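Local coordinates for protein transcriptional regulator, TetR family (Agrobacterium tumefaciens, PDB 3C2B) that probably binds DNA through a helix-turn-helix motif and regulates transcription, as TetR-family proteins generally do, at residues I67-Q71 against L130-G135; G81-A86 against A149-Y155; S85-A90 against V210-L214; D91-V95 against A194-V198. All coordinates share one frame; numbering follows the deposited sequence.

How the contacts relate
Contact 1 (67-71 with 130-135) lies apart. It joins helices 59-71 and 127-134. Its centre is about 26 Å from that of contact 4, 30 Å from contact 2 and 34 Å from contact 3. Contacts 2, 3 and 4 gather on one side of the chain's centre, round the first half of helix 86-104. Contacts 2 and 3 share Ser85 and Ala86, and their centres are about 9 Å apart. Contact 4 follows on the same helix, nested inside the loop closed by contact 3. The segments of contact 1 alternate along the chain with those of the other three, as do those of 2 and 4. Distant helices are thus tied into an all-helical fold.

Contact 1: I67-Q71 against L130-G135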
loop_
_atom_site.group_PDB
_atom_site.type_symbol
_atom_site.label_atom_id
_atom_site.label_comp_id
_atom_site.label_asym_id
_atom_site.label_seq_id
_atom_site.Cartn_x
_atom_site.Cartn_y
_atom_site.Cartn_z
ATOM N N ILE A 67 -5.200 2.049 -19.258
ATOM C CA ILE A 67 -5.732 1.310 -18.101
ATOM C C ILE A 67 -6.768 0.237 -18.525
ATOM O O ILE A 67 -6.688 -0.902 -18.058
ATOM C CB ILE A 67 -6.330 2.259 -17.023
ATOM C CG1 ILE A 67 -5.218 3.116 -16.399
ATOM C CG2 ILE A 67 -7.106 1.470 -15.943
ATOM C CD1 ILE A 67 -5.675 4.156 -15.364
ATOM N N THR A 68 -7.720 0.586 -19.403
ATOM C CA THR A 68 -8.751 -0.386 -19.804
ATOM C C THR A 68 -8.266 -1.390 -20.862
ATOM O O THR A 68 -8.836 -2.476 -20.976
ATOM C CB THR A 68 -10.076 0.276 -20.229
ATOM O OG1 THR A 68 -9.908 0.943 -21.483
ATOM C CG2 THR A 68 -10.542 1.269 -19.169
ATOM N N PHE A 69 -7.241 -1.024 -21.633
ATOM C CA PHE A 69 -6.554 -1.951 -22.556
ATOM C C PHE A 69 -5.823 -3.019 -21.744
ATOM O O PHE A 69 -5.896 -4.198 -22.071
ATOM C CB PHE A 69 -5.557 -1.176 -23.452
ATOM C CG PHE A 69 -4.609 -2.048 -24.261
ATOM C CD1 PHE A 69 -5.060 -2.765 -25.375
ATOM C CD2 PHE A 69 -3.249 -2.115 -23.936
ATOM C CE1 PHE A 69 -4.175 -3.562 -26.132
ATOM C CE2 PHE A 69 -2.358 -2.908 -24.702
ATOM C CZ PHE A 69 -2.821 -3.624 -25.798
ATOM N N GLN A 70 -5.129 -2.604 -20.679
ATOM C CA GLN A 70 -4.407 -3.564 -19.859
ATOM C C GLN A 70 -5.359 -4.485 -19.088
ATOM O O GLN A 70 -5.225 -5.713 -19.146
ATOM C CB GLN A 70 -3.431 -2.867 -18.925
ATOM C CG GLN A 70 -2.722 -3.810 -17.959
ATOM C CD GLN A 70 -1.672 -4.717 -18.620
ATOM O OE1 GLN A 70 -1.438 -4.667 -19.829
ATOM N NE2 GLN A 70 -1.027 -5.546 -17.801
ATOM N N GLN A 71 -6.316 -3.872 -18.388
ATOM C CA GLN A 71 -7.380 -4.579 -17.660
ATOM C C GLN A 71 -8.009 -5.692 -18.516
ATOM O O GLN A 71 -8.525 -6.662 -17.966
ATOM C CB GLN A 71 -8.448 -3.589 -17.105
ATOM C CG GLN A 71 -7.963 -2.774 -15.850
ATOM C CD GLN A 71 -8.965 -1.745 -15.250
ATOM O OE1 GLN A 71 -10.039 -1.497 -15.779
ATOM N NE2 GLN A 71 -8.572 -1.128 -14.158
ATOM N N LEU A 130 -10.830 4.185 -11.947
ATOM C CA LEU A 130 -10.754 3.079 -12.887
ATOM C C LEU A 130 -9.987 1.896 -12.295
ATOM O O LEU A 130 -10.377 0.743 -12.467
ATOM C CB LEU A 130 -10.125 3.538 -14.202
ATOM C CG LEU A 130 -10.986 3.257 -15.431
ATOM C CD1 LEU A 130 -10.424 3.979 -16.667
ATOM C CD2 LEU A 130 -11.093 1.756 -15.657
ATOM N N LEU A 131 -8.899 2.172 -11.587
ATOM C CA LEU A 131 -8.171 1.095 -10.904
ATOM C C LEU A 131 -8.939 0.678 -9.657
ATOM O O LEU A 131 -9.033 -0.513 -9.342
ATOM C CB LEU A 131 -6.746 1.518 -10.536
ATOM C CG LEU A 131 -5.633 1.582 -11.593
ATOM C CD1 LEU A 131 -5.611 0.369 -12.512
ATOM C CD2 LEU A 131 -5.798 2.835 -12.390
ATOM N N LEU A 132 -9.505 1.670 -8.969
ATOM C CA LEU A 132 -10.298 1.432 -7.775
ATOM C C LEU A 132 -11.543 0.550 -8.088
ATOM O O LEU A 132 -11.852 -0.402 -7.351
ATOM C CB LEU A 132 -10.725 2.792 -7.182
ATOM C CG LEU A 132 -10.414 3.214 -5.740
ATOM C CD1 LEU A 132 -9.119 2.602 -5.242
ATOM C CD2 LEU A 132 -10.398 4.750 -5.640
ATOM N N GLU A 133 -12.241 0.869 -9.181
ATOM C CA GLU A 133 -13.510 0.219 -9.481
ATOM C C GLU A 133 -13.349 -1.057 -10.290
ATOM O O GLU A 133 -14.167 -1.955 -10.137
ATOM C CB GLU A 133 -14.478 1.162 -10.220
ATOM C CG GLU A 133 -14.982 2.382 -9.442
ATOM C CD GLU A 133 -15.534 3.475 -10.368
ATOM O OE1 GLU A 133 -16.625 4.012 -10.085
ATOM O OE2 GLU A 133 -14.871 3.799 -11.388
ATOM N N ARG A 134 -12.325 -1.145 -11.145
ATOM C CA ARG A 134 -12.252 -2.199 -12.161
ATOM C C ARG A 134 -10.945 -2.969 -12.122
ATOM O O ARG A 134 -10.857 -4.088 -12.651
ATOM C CB ARG A 134 -12.460 -1.594 -13.560
ATOM C CG ARG A 134 -13.433 -0.396 -13.604
ATOM C CD ARG A 134 -13.905 -0.105 -15.053
ATOM N NE ARG A 134 -14.519 1.222 -15.136
ATOM C CZ ARG A 134 -14.694 1.909 -16.267
ATOM N NH1 ARG A 134 -14.298 1.412 -17.436
ATOM N NH2 ARG A 134 -15.265 3.104 -16.229
ATOM N N GLY A 135 -9.938 -2.337 -11.511
ATOM C CA GLY A 135 -8.561 -2.818 -11.461
ATOM C C GLY A 135 -8.319 -4.144 -10.770
ATOM O O GLY A 135 -7.357 -4.840 -11.102
#
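The amide end of Gln71 overlaps residues 130-135, lying between Leu130 and Gly135. Its NE2 donates to Leu130 O at 3.1 Å, with a nearly straight N-H...O angle of 167°. The acceptor is close to the amide plane of Gln71, but the donor sits above the carbonyl plane of Leu130. Arg134 N reaches the same oxygen from the opposite face, through the ordinary helix bond. Two donors therefore grip Leu130 O. The Gln71 chain is extended beyond CG (chi2 179°), which carries the amide across to the neighbouring helix. Its OE1 turns the other way and rests 3.3 Å from Arg134 CB, beside Leu130 CD2.

The rest is apolar. Ile67 CD1 presses on Leu131 CD2 at 3.3 Å, tighter than usual for two methyl groups, and these side chains cross at about a right angle. Ile67 CG2 meets Leu130 CD2 at 4.0 Å. Thr68 CG2 lies against both methyls of Leu130. Leu131 also touches Asn113 and Ala116 of helix 107-120.

The contact joins helix 59-71, which follows the predicted helix-turn-helix, to helix 127-134, within the range of the AefR-like C-terminal family. Its chemistry implies an apolar patch of Ile67, Thr68 CG2, Leu130 and Leu131 beside one directed amide bond that ties Gln71 to the Leu130 carbonyl.

Contact 2: G81-A86 against A149-Y155; sequences GDRVSA and AGRRSGY
Ser153 OG receives the backbone N-H of Val84 at 3.2 Å, almost straight at 175°, joining the loop 81-86 to a Schellman motif at the end of helix 137-152. In that motif Gly154 has a positive phi, and Tyr155 N bonds to Gly150 O while Gly154 N bonds to Arg151 O. The Ser153 hydroxyl donates to Ala149 O at 2.9 Å. It relays the loop to the last helical turn.

The charged groups lie at one end. The Asp82 carboxylate stacks over one face of the Arg152 guanidinium, offset toward its rim, their planes 24° apart. Asp82 OD2 is 4.2 Å from Arg152 NE and well out of the guanidinium plane, so any attraction is probably charge alone. The Arg83 guanidinium has Ser153 CA and Arg152 O over one face.

The apolar contacts begin mid-segment, where Val84 CG2 is 4.4 Å from Ala149 CB. At the other end the Tyr155 ring is sandwiched: Ser153 O lies over the centre of one face, and Ala86 CB makes a CH-pi contact with the opposite face, 3.9 Å from the centroid. The phenol OH is hydrogen-bonded to Glu213, and Lys209 makes a cation-pi contact with the ring. The contact thus holds the lead-in to helix 86-104 against the end of helix 137-152. In the plane of the ring, Val84 O meets its edge, 3.1 Å from Tyr155 CE2.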
loop_
_atom_site.group_PDB
_atom_site.type_symbol
_atom_site.label_atom_id
_atom_site.label_comp_id
_atom_site.label_asym_id
_atom_site.label_seq_id
_atom_site.Cartn_x
_atom_site.Cartn_y
_atom_site.Cartn_z
ATOM N N GLY A 81 -15.359 -23.581 -6.979
ATOM C CA GLY A 81 -16.359 -24.651 -6.952
ATOM C C GLY A 81 -17.263 -24.538 -5.744
ATOM O O GLY A 81 -16.813 -24.150 -4.669
ATOM N N ASP A 82 -18.537 -24.875 -5.926
ATOM C CA ASP A 82 -19.537 -24.795 -4.860
ATOM C C ASP A 82 -18.981 -25.295 -3.524
ATOM O O ASP A 82 -19.082 -24.601 -2.513
ATOM C CB ASP A 82 -20.804 -25.557 -5.260
ATOM C CG ASP A 82 -22.080 -24.942 -4.676
ATOM O OD1 ASP A 82 -22.745 -24.145 -5.388
ATOM O OD2 ASP A 82 -22.424 -25.270 -3.511
ATOM N N ARG A 83 -18.362 -26.477 -3.527
ATOM C CA ARG A 83 -17.864 -27.067 -2.283
ATOM C C ARG A 83 -16.448 -27.658 -2.349
ATOM O O ARG A 83 -16.000 -28.117 -3.406
ATOM C CB ARG A 83 -18.870 -28.069 -1.734
ATOM C CG ARG A 83 -20.098 -27.399 -1.109
ATOM C CD ARG A 83 -20.829 -28.321 -0.140
ATOM N NE ARG A 83 -19.884 -28.923 0.806
ATOM C CZ ARG A 83 -20.173 -29.310 2.047
ATOM N NH1 ARG A 83 -19.216 -29.846 2.792
ATOM N NH2 ARG A 83 -21.393 -29.145 2.554
ATOM N N VAL A 84 -15.752 -27.630 -1.212
ATOM C CA VAL A 84 -14.347 -28.051 -1.147
ATOM C C VAL A 84 -14.060 -28.872 0.099
ATOM O O VAL A 84 -14.784 -28.780 1.082
ATOM C CB VAL A 84 -13.356 -26.822 -1.151
ATOM C CG1 VAL A 84 -13.277 -26.165 -2.527
ATOM C CG2 VAL A 84 -13.753 -25.820 -0.105
ATOM N N SER A 85 -12.999 -29.670 0.046
ATOM C CA SER A 85 -12.439 -30.309 1.232
ATOM C C SER A 85 -11.522 -29.293 1.901
ATOM O O SER A 85 -11.164 -28.278 1.284
ATOM C CB SER A 85 -11.597 -31.508 0.837
ATOM O OG SER A 85 -10.537 -31.108 -0.032
ATOM N N ALA A 86 -11.126 -29.580 3.142
ATOM C CA ALA A 86 -10.235 -28.716 3.877
ATOM C C ALA A 86 -8.849 -28.555 3.209
ATOM O O ALA A 86 -8.374 -27.424 3.074
ATOM C CB ALA A 86 -10.129 -29.138 5.351
ATOM N N ALA A 149 -16.978 -20.527 -0.622
ATOM C CA ALA A 149 -16.808 -21.996 -0.658
ATOM C C ALA A 149 -16.326 -22.597 0.685
ATOM O O ALA A 149 -16.864 -23.622 1.115
ATOM C CB ALA A 149 -15.858 -22.401 -1.782
ATOM N N GLY A 150 -15.331 -21.955 1.325
ATOM C CA GLY A 150 -14.888 -22.305 2.666
ATOM C C GLY A 150 -15.955 -22.216 3.749
ATOM O O GLY A 150 -16.109 -23.139 4.568
ATOM N N ARG A 151 -16.706 -21.119 3.757
ATOM C CA ARG A 151 -17.867 -20.974 4.658
ATOM C C ARG A 151 -18.915 -22.085 4.413
ATOM O O ARG A 151 -19.296 -22.781 5.343
ATOM C CB ARG A 151 -18.540 -19.614 4.447
ATOM C CG ARG A 151 -19.445 -19.170 5.588
ATOM C CD ARG A 151 -20.403 -18.084 5.113
ATOM N NE ARG A 151 -21.155 -18.554 3.949
ATOM C CZ ARG A 151 -22.166 -19.426 4.008
ATOM N NH1 ARG A 151 -22.583 -19.932 5.168
ATOM N NH2 ARG A 151 -22.757 -19.810 2.893
ATOM N N ARG A 152 -19.376 -22.235 3.165
ATOM C CA ARG A 152 -20.392 -23.252 2.826
ATOM C C ARG A 152 -20.019 -24.642 3.331
ATOM O O ARG A 152 -20.899 -25.444 3.696
ATOM C CB ARG A 152 -20.578 -23.357 1.324
ATOM C CG ARG A 152 -21.397 -22.283 0.730
ATOM C CD ARG A 152 -21.924 -22.717 -0.625
ATOM N NE ARG A 152 -21.813 -21.621 -1.580
ATOM C CZ ARG A 152 -20.760 -21.432 -2.380
ATOM N NH1 ARG A 152 -19.740 -22.283 -2.372
ATOM N NH2 ARG A 152 -20.731 -20.402 -3.212
ATOM N N SER A 153 -18.719 -24.923 3.342
ATOM C CA SER A 153 -18.247 -26.252 3.578
ATOM C C SER A 153 -17.999 -26.471 5.040
ATOM O O SER A 153 -17.522 -27.525 5.431
ATOM C CB SER A 153 -16.997 -26.530 2.755
ATOM O OG SER A 153 -17.290 -26.471 1.364
ATOM N N GLY A 154 -18.346 -25.470 5.850
ATOM C CA GLY A 154 -18.218 -25.537 7.292
ATOM C C GLY A 154 -16.820 -25.262 7.813
ATOM O O GLY A 154 -16.554 -25.479 9.013
ATOM N N TYR A 155 -15.919 -24.792 6.942
ATOM C CA TYR A 155 -14.495 -24.609 7.340
ATOM C C TYR A 155 -14.112 -23.196 7.818
ATOM O O TYR A 155 -13.101 -23.033 8.476
ATOM C CB TYR A 155 -13.540 -25.042 6.218
ATOM C CG TYR A 155 -13.679 -26.486 5.795
ATOM C CD1 TYR A 155 -13.519 -27.541 6.718
ATOM C CD2 TYR A 155 -13.959 -26.805 4.457
ATOM C CE1 TYR A 155 -13.649 -28.865 6.314
ATOM C CE2 TYR A 155 -14.079 -28.122 4.051
ATOM C CZ TYR A 155 -13.935 -29.143 4.976
ATOM O OH TYR A 155 -14.063 -30.435 4.530
#

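Contact 3: S85-A90 against V210-L214; sequences SAPQLA and VHSEL
Glu213 and Leu214 close around Ala86, in the first turn of helix 86-104. This is the tight part of the contact. The backbone N-H of Ala86 donates to Glu213 OE2 at 3.2 Å, meeting that oxygen from above the carboxylate plane. Glu213 CG points away from its own backbone N (chi1 178°), and the extended chain then lays the carboxylate along Ala86, with Glu213 CD 3.5 Å from Ala86 CB. The other oxygen, OE1, is hydrogen-bonded to Tyr155 OH, so both carboxylate oxygens are used. A negative group beside the N-terminus of a helix would probably be favoured by the helix dipole. Leu214 CD2 touches Ala86 C at 3.6 Å. Val210 CG2 meets Ala86 CB at 3.9 Å.

Ser85, at the N-cap, and Gln88 of the first turn form a capping box: Gln88 N donates to Ser85 OG, and Gln88 OE1 accepts from Ser85 N and Ser85 OG.

Contacts are sparser further along the helix. Leu89 CD1 only just approaches Val210 CG2, and Ala90 CB lies 4.2 Å from Leu214 CD2. The solvent side is formed by Pro87 and Leu214, both exposed; Pro87 CD brushes Glu213 OE2.

The two short helical segments cross steeply, at 102°. Helix 208-214 thus lies across the start of helix 86-104, with Tyr155 touching both Val210 and Leu89, and Leu202 of helix 190-205 packing against Leu214.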
loop_
_atom_site.group_PDB
_atom_site.type_symbol
_atom_site.label_atom_id
_atom_site.label_comp_id
_atom_site.label_asym_id
_atom_site.label_seq_id
_atom_site.Cartn_x
_atom_site.Cartn_y
_atom_site.Cartn_z
ATOM N N SER A 85 -12.999 -29.670 0.046
ATOM C CA SER A 85 -12.439 -30.309 1.232
ATOM C C SER A 85 -11.522 -29.293 1.901
ATOM O O SER A 85 -11.164 -28.278 1.284
ATOM C CB SER A 85 -11.597 -31.508 0.837
ATOM O OG SER A 85 -10.537 -31.108 -0.032
ATOM N N ALA A 86 -11.126 -29.580 3.142
ATOM C CA ALA A 86 -10.235 -28.716 3.877
ATOM C C ALA A 86 -8.849 -28.555 3.209
ATOM O O ALA A 86 -8.374 -27.424 3.074
ATOM C CB ALA A 86 -10.129 -29.138 5.351
ATOM N N PRO A 87 -8.199 -29.673 2.783
ATOM C CA PRO A 87 -6.929 -29.549 2.011
ATOM C C PRO A 87 -7.071 -28.743 0.707
ATOM O O PRO A 87 -6.178 -27.974 0.379
ATOM C CB PRO A 87 -6.574 -31.000 1.642
ATOM C CG PRO A 87 -7.437 -31.873 2.502
ATOM C CD PRO A 87 -8.600 -31.085 2.988
ATOM N N GLN A 88 -8.151 -28.972 -0.055
ATOM C CA GLN A 88 -8.446 -28.173 -1.243
ATOM C C GLN A 88 -8.578 -26.688 -0.881
ATOM O O GLN A 88 -8.087 -25.822 -1.612
ATOM C CB GLN A 88 -9.769 -28.571 -1.842
ATOM C CG GLN A 88 -9.759 -29.438 -3.025
ATOM C CD GLN A 88 -11.191 -29.838 -3.349
ATOM O OE1 GLN A 88 -11.798 -30.616 -2.622
ATOM N NE2 GLN A 88 -11.753 -29.255 -4.406
ATOM N N LEU A 89 -9.293 -26.406 0.203
ATOM C CA LEU A 89 -9.478 -25.034 0.639
ATOM C C LEU A 89 -8.125 -24.394 0.939
ATOM O O LEU A 89 -7.825 -23.313 0.432
ATOM C CB LEU A 89 -10.350 -24.976 1.883
ATOM C CG LEU A 89 -11.170 -23.714 2.221
ATOM C CD1 LEU A 89 -11.127 -23.366 3.718
ATOM C CD2 LEU A 89 -10.916 -22.510 1.336
ATOM N N ALA A 90 -7.309 -25.077 1.749
ATOM C CA ALA A 90 -6.016 -24.562 2.171
ATOM C C ALA A 90 -5.133 -24.303 0.952
ATOM O O ALA A 90 -4.520 -23.248 0.826
ATOM C CB ALA A 90 -5.328 -25.546 3.161
ATOM N N VAL A 210 -12.155 -27.343 10.106
ATOM C CA VAL A 210 -11.019 -27.152 9.206
ATOM C C VAL A 210 -9.701 -27.585 9.860
ATOM O O VAL A 210 -8.886 -28.219 9.219
ATOM C CB VAL A 210 -10.946 -25.726 8.612
ATOM C CG1 VAL A 210 -10.305 -24.733 9.598
ATOM C CG2 VAL A 210 -10.165 -25.734 7.298
ATOM N N HIS A 211 -9.528 -27.281 11.146
ATOM C CA HIS A 211 -8.292 -27.584 11.867
ATOM C C HIS A 211 -8.139 -29.082 12.170
ATOM O O HIS A 211 -7.057 -29.661 11.980
ATOM C CB HIS A 211 -8.181 -26.743 13.142
ATOM C CG HIS A 211 -8.060 -25.260 12.884
ATOM N ND1 HIS A 211 -7.114 -24.721 12.034
ATOM C CD2 HIS A 211 -8.760 -24.211 13.378
ATOM C CE1 HIS A 211 -7.259 -23.408 11.993
ATOM N NE2 HIS A 211 -8.248 -23.073 12.803
ATOM N N SER A 212 -9.215 -29.719 12.628
ATOM C CA SER A 212 -9.119 -31.141 12.940
ATOM C C SER A 212 -9.065 -32.003 11.659
ATOM O O SER A 212 -8.504 -33.092 11.668
ATOM C CB SER A 212 -10.209 -31.578 13.917
ATOM O OG SER A 212 -11.487 -31.474 13.333
ATOM N N GLU A 213 -9.604 -31.491 10.552
ATOM C CA GLU A 213 -9.480 -32.181 9.265
ATOM C C GLU A 213 -8.104 -31.998 8.616
ATOM O O GLU A 213 -7.557 -32.948 8.078
ATOM C CB GLU A 213 -10.585 -31.770 8.292
ATOM C CG GLU A 213 -10.456 -32.432 6.921
ATOM C CD GLU A 213 -11.673 -32.244 6.058
ATOM O OE1 GLU A 213 -12.766 -32.036 6.639
ATOM O OE2 GLU A 213 -11.527 -32.315 4.810
ATOM N N LEU A 214 -7.565 -30.777 8.638
ATOM C CA LEU A 214 -6.188 -30.527 8.192
ATOM C C LEU A 214 -5.189 -31.256 9.075
ATOM O O LEU A 214 -4.065 -31.507 8.649
ATOM C CB LEU A 214 -5.855 -29.036 8.181
ATOM C CG LEU A 214 -6.597 -28.225 7.115
ATOM C CD1 LEU A 214 -6.236 -26.766 7.204
ATOM C CD2 LEU A 214 -6.314 -28.753 5.727
#

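Contact 4: D91-V95 against A194-V198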
loop_
_atom_site.group_PDB
_atom_site.type_symbol
_atom_site.label_atom_id
_atom_site.label_comp_id
_atom_site.label_asym_id
_atom_site.label_seq_id
_atom_site.Cartn_x
_atom_site.Cartn_y
_atom_site.Cartn_z
ATOM N N ASP A 91 -5.098 -25.287 0.059
ATOM C CA ASP A 91 -4.325 -25.217 -1.180
ATOM C C ASP A 91 -4.753 -24.069 -2.047
ATOM O O ASP A 91 -3.900 -23.347 -2.505
ATOM C CB ASP A 91 -4.392 -26.543 -1.998
ATOM C CG ASP A 91 -3.585 -27.672 -1.356
ATOM O OD1 ASP A 91 -2.907 -27.435 -0.321
ATOM O OD2 ASP A 91 -3.630 -28.799 -1.882
ATOM N N HIS A 92 -6.065 -23.947 -2.307
ATOM C CA HIS A 92 -6.618 -22.832 -3.096
ATOM C C HIS A 92 -6.274 -21.466 -2.502
ATOM O O HIS A 92 -6.015 -20.486 -3.226
ATOM C CB HIS A 92 -8.135 -22.940 -3.179
ATOM C CG HIS A 92 -8.617 -23.976 -4.149
ATOM N ND1 HIS A 92 -8.051 -24.151 -5.390
ATOM C CD2 HIS A 92 -9.653 -24.851 -4.085
ATOM C CE1 HIS A 92 -8.704 -25.101 -6.044
ATOM N NE2 HIS A 92 -9.689 -25.533 -5.278
ATOM N N LEU A 93 -6.318 -21.377 -1.189
ATOM C CA LEU A 93 -6.009 -20.099 -0.536
ATOM C C LEU A 93 -4.543 -19.759 -0.657
ATOM O O LEU A 93 -4.221 -18.608 -0.851
ATOM C CB LEU A 93 -6.435 -20.092 0.900
ATOM C CG LEU A 93 -7.944 -20.085 1.193
ATOM C CD1 LEU A 93 -8.145 -20.347 2.680
ATOM C CD2 LEU A 93 -8.640 -18.756 0.764
ATOM N N GLU A 94 -3.642 -20.743 -0.574
ATOM C CA GLU A 94 -2.237 -20.440 -0.816
ATOM C C GLU A 94 -1.986 -19.997 -2.266
ATOM O O GLU A 94 -1.223 -19.067 -2.497
ATOM C CB GLU A 94 -1.336 -21.635 -0.493
ATOM C CG GLU A 94 -1.299 -21.980 1.004
ATOM C CD GLU A 94 -0.245 -23.044 1.339
ATOM O OE1 GLU A 94 0.858 -23.045 0.741
ATOM O OE2 GLU A 94 -0.524 -23.882 2.209
ATOM N N VAL A 95 -2.580 -20.709 -3.234
ATOM C CA VAL A 95 -2.390 -20.364 -4.642
ATOM C C VAL A 95 -2.922 -18.940 -4.900
ATOM O O VAL A 95 -2.266 -18.127 -5.540
ATOM C CB VAL A 95 -2.990 -21.431 -5.600
ATOM C CG1 VAL A 95 -2.932 -20.957 -7.073
ATOM C CG2 VAL A 95 -2.277 -22.800 -5.419
ATOM N N ALA A 194 2.763 -16.604 1.145
ATOM C CA ALA A 194 1.407 -17.151 0.987
ATOM C C ALA A 194 0.996 -18.220 2.023
ATOM O O ALA A 194 -0.134 -18.180 2.531
ATOM C CB ALA A 194 1.207 -17.699 -0.442
ATOM N N LYS A 195 1.892 -19.186 2.274
ATOM C CA LYS A 195 1.755 -20.176 3.340
ATOM C C LYS A 195 1.519 -19.516 4.708
ATOM O O LYS A 195 0.599 -19.883 5.433
ATOM C CB LYS A 195 3.010 -21.055 3.427
ATOM C CG LYS A 195 2.834 -22.278 4.348
ATOM C CD LYS A 195 3.958 -23.316 4.234
ATOM C CE LYS A 195 3.620 -24.369 3.150
ATOM N NZ LYS A 195 3.258 -23.755 1.798
ATOM N N LYS A 196 2.345 -18.537 5.051
ATOM C CA LYS A 196 2.223 -17.809 6.330
ATOM C C LYS A 196 0.893 -17.079 6.444
ATOM O O LYS A 196 0.225 -17.138 7.481
ATOM C CB LYS A 196 3.375 -16.815 6.478
ATOM C CG LYS A 196 4.713 -17.512 6.696
ATOM C CD LYS A 196 5.911 -16.524 6.792
ATOM C CE LYS A 196 7.185 -17.295 7.119
ATOM N NZ LYS A 196 8.392 -16.563 6.648
ATOM N N ALA A 197 0.483 -16.410 5.360
ATOM C CA ALA A 197 -0.787 -15.668 5.362
ATOM C C ALA A 197 -2.049 -16.614 5.490
ATOM O O ALA A 197 -3.055 -16.264 6.128
ATOM C CB ALA A 197 -0.850 -14.825 4.119
ATOM N N VAL A 198 -1.951 -17.803 4.897
ATOM C CA VAL A 198 -2.985 -18.824 4.984
ATOM C C VAL A 198 -3.081 -19.404 6.384
ATOM O O VAL A 198 -4.212 -19.540 6.880
ATOM C CB VAL A 198 -2.864 -19.908 3.873
ATOM C CG1 VAL A 198 -3.904 -21.041 4.060
ATOM C CG2 VAL A 198 -3.120 -19.259 2.529
#
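Glu94 and Lys195 form a salt bridge, with Lys195 NZ 2.7 Å from Glu94 OE1. The ammonium group reaches that oxygen on its syn side, 27° out of the carboxylate plane. The Lys195 chain leaves its backbone pointing away from the other helix, then bends at chi3 (-90°) and chi4 to bring NZ back to the carboxylate. Glu94 is extended beyond CG, and its aliphatic part is covered by Val198, whose CG2 lies 3.6 Å from Glu94 CG. The same methyl also packs on the helix backbone, 3.5 Å from Glu94 N, and on Leu93 CB at 3.8 Å. Ala194 CB sits 3.5 Å from Glu94 O, where the two backbones come nearest.

These are two helices of the all-helical, TetR-type C-terminal region. Their segments cross at 128°, with axes 8.8 Å apart. The small Ala194 side chain is consistent with this close approach.

Further out, Phe168 of helix 161-173 touches both Leu93 and Val198 and backs the apolar side. Leu146 of helix 137-152 adds to the packing on Leu93. Ala97 and His98, one turn further along helix 86-104, touch Ala194.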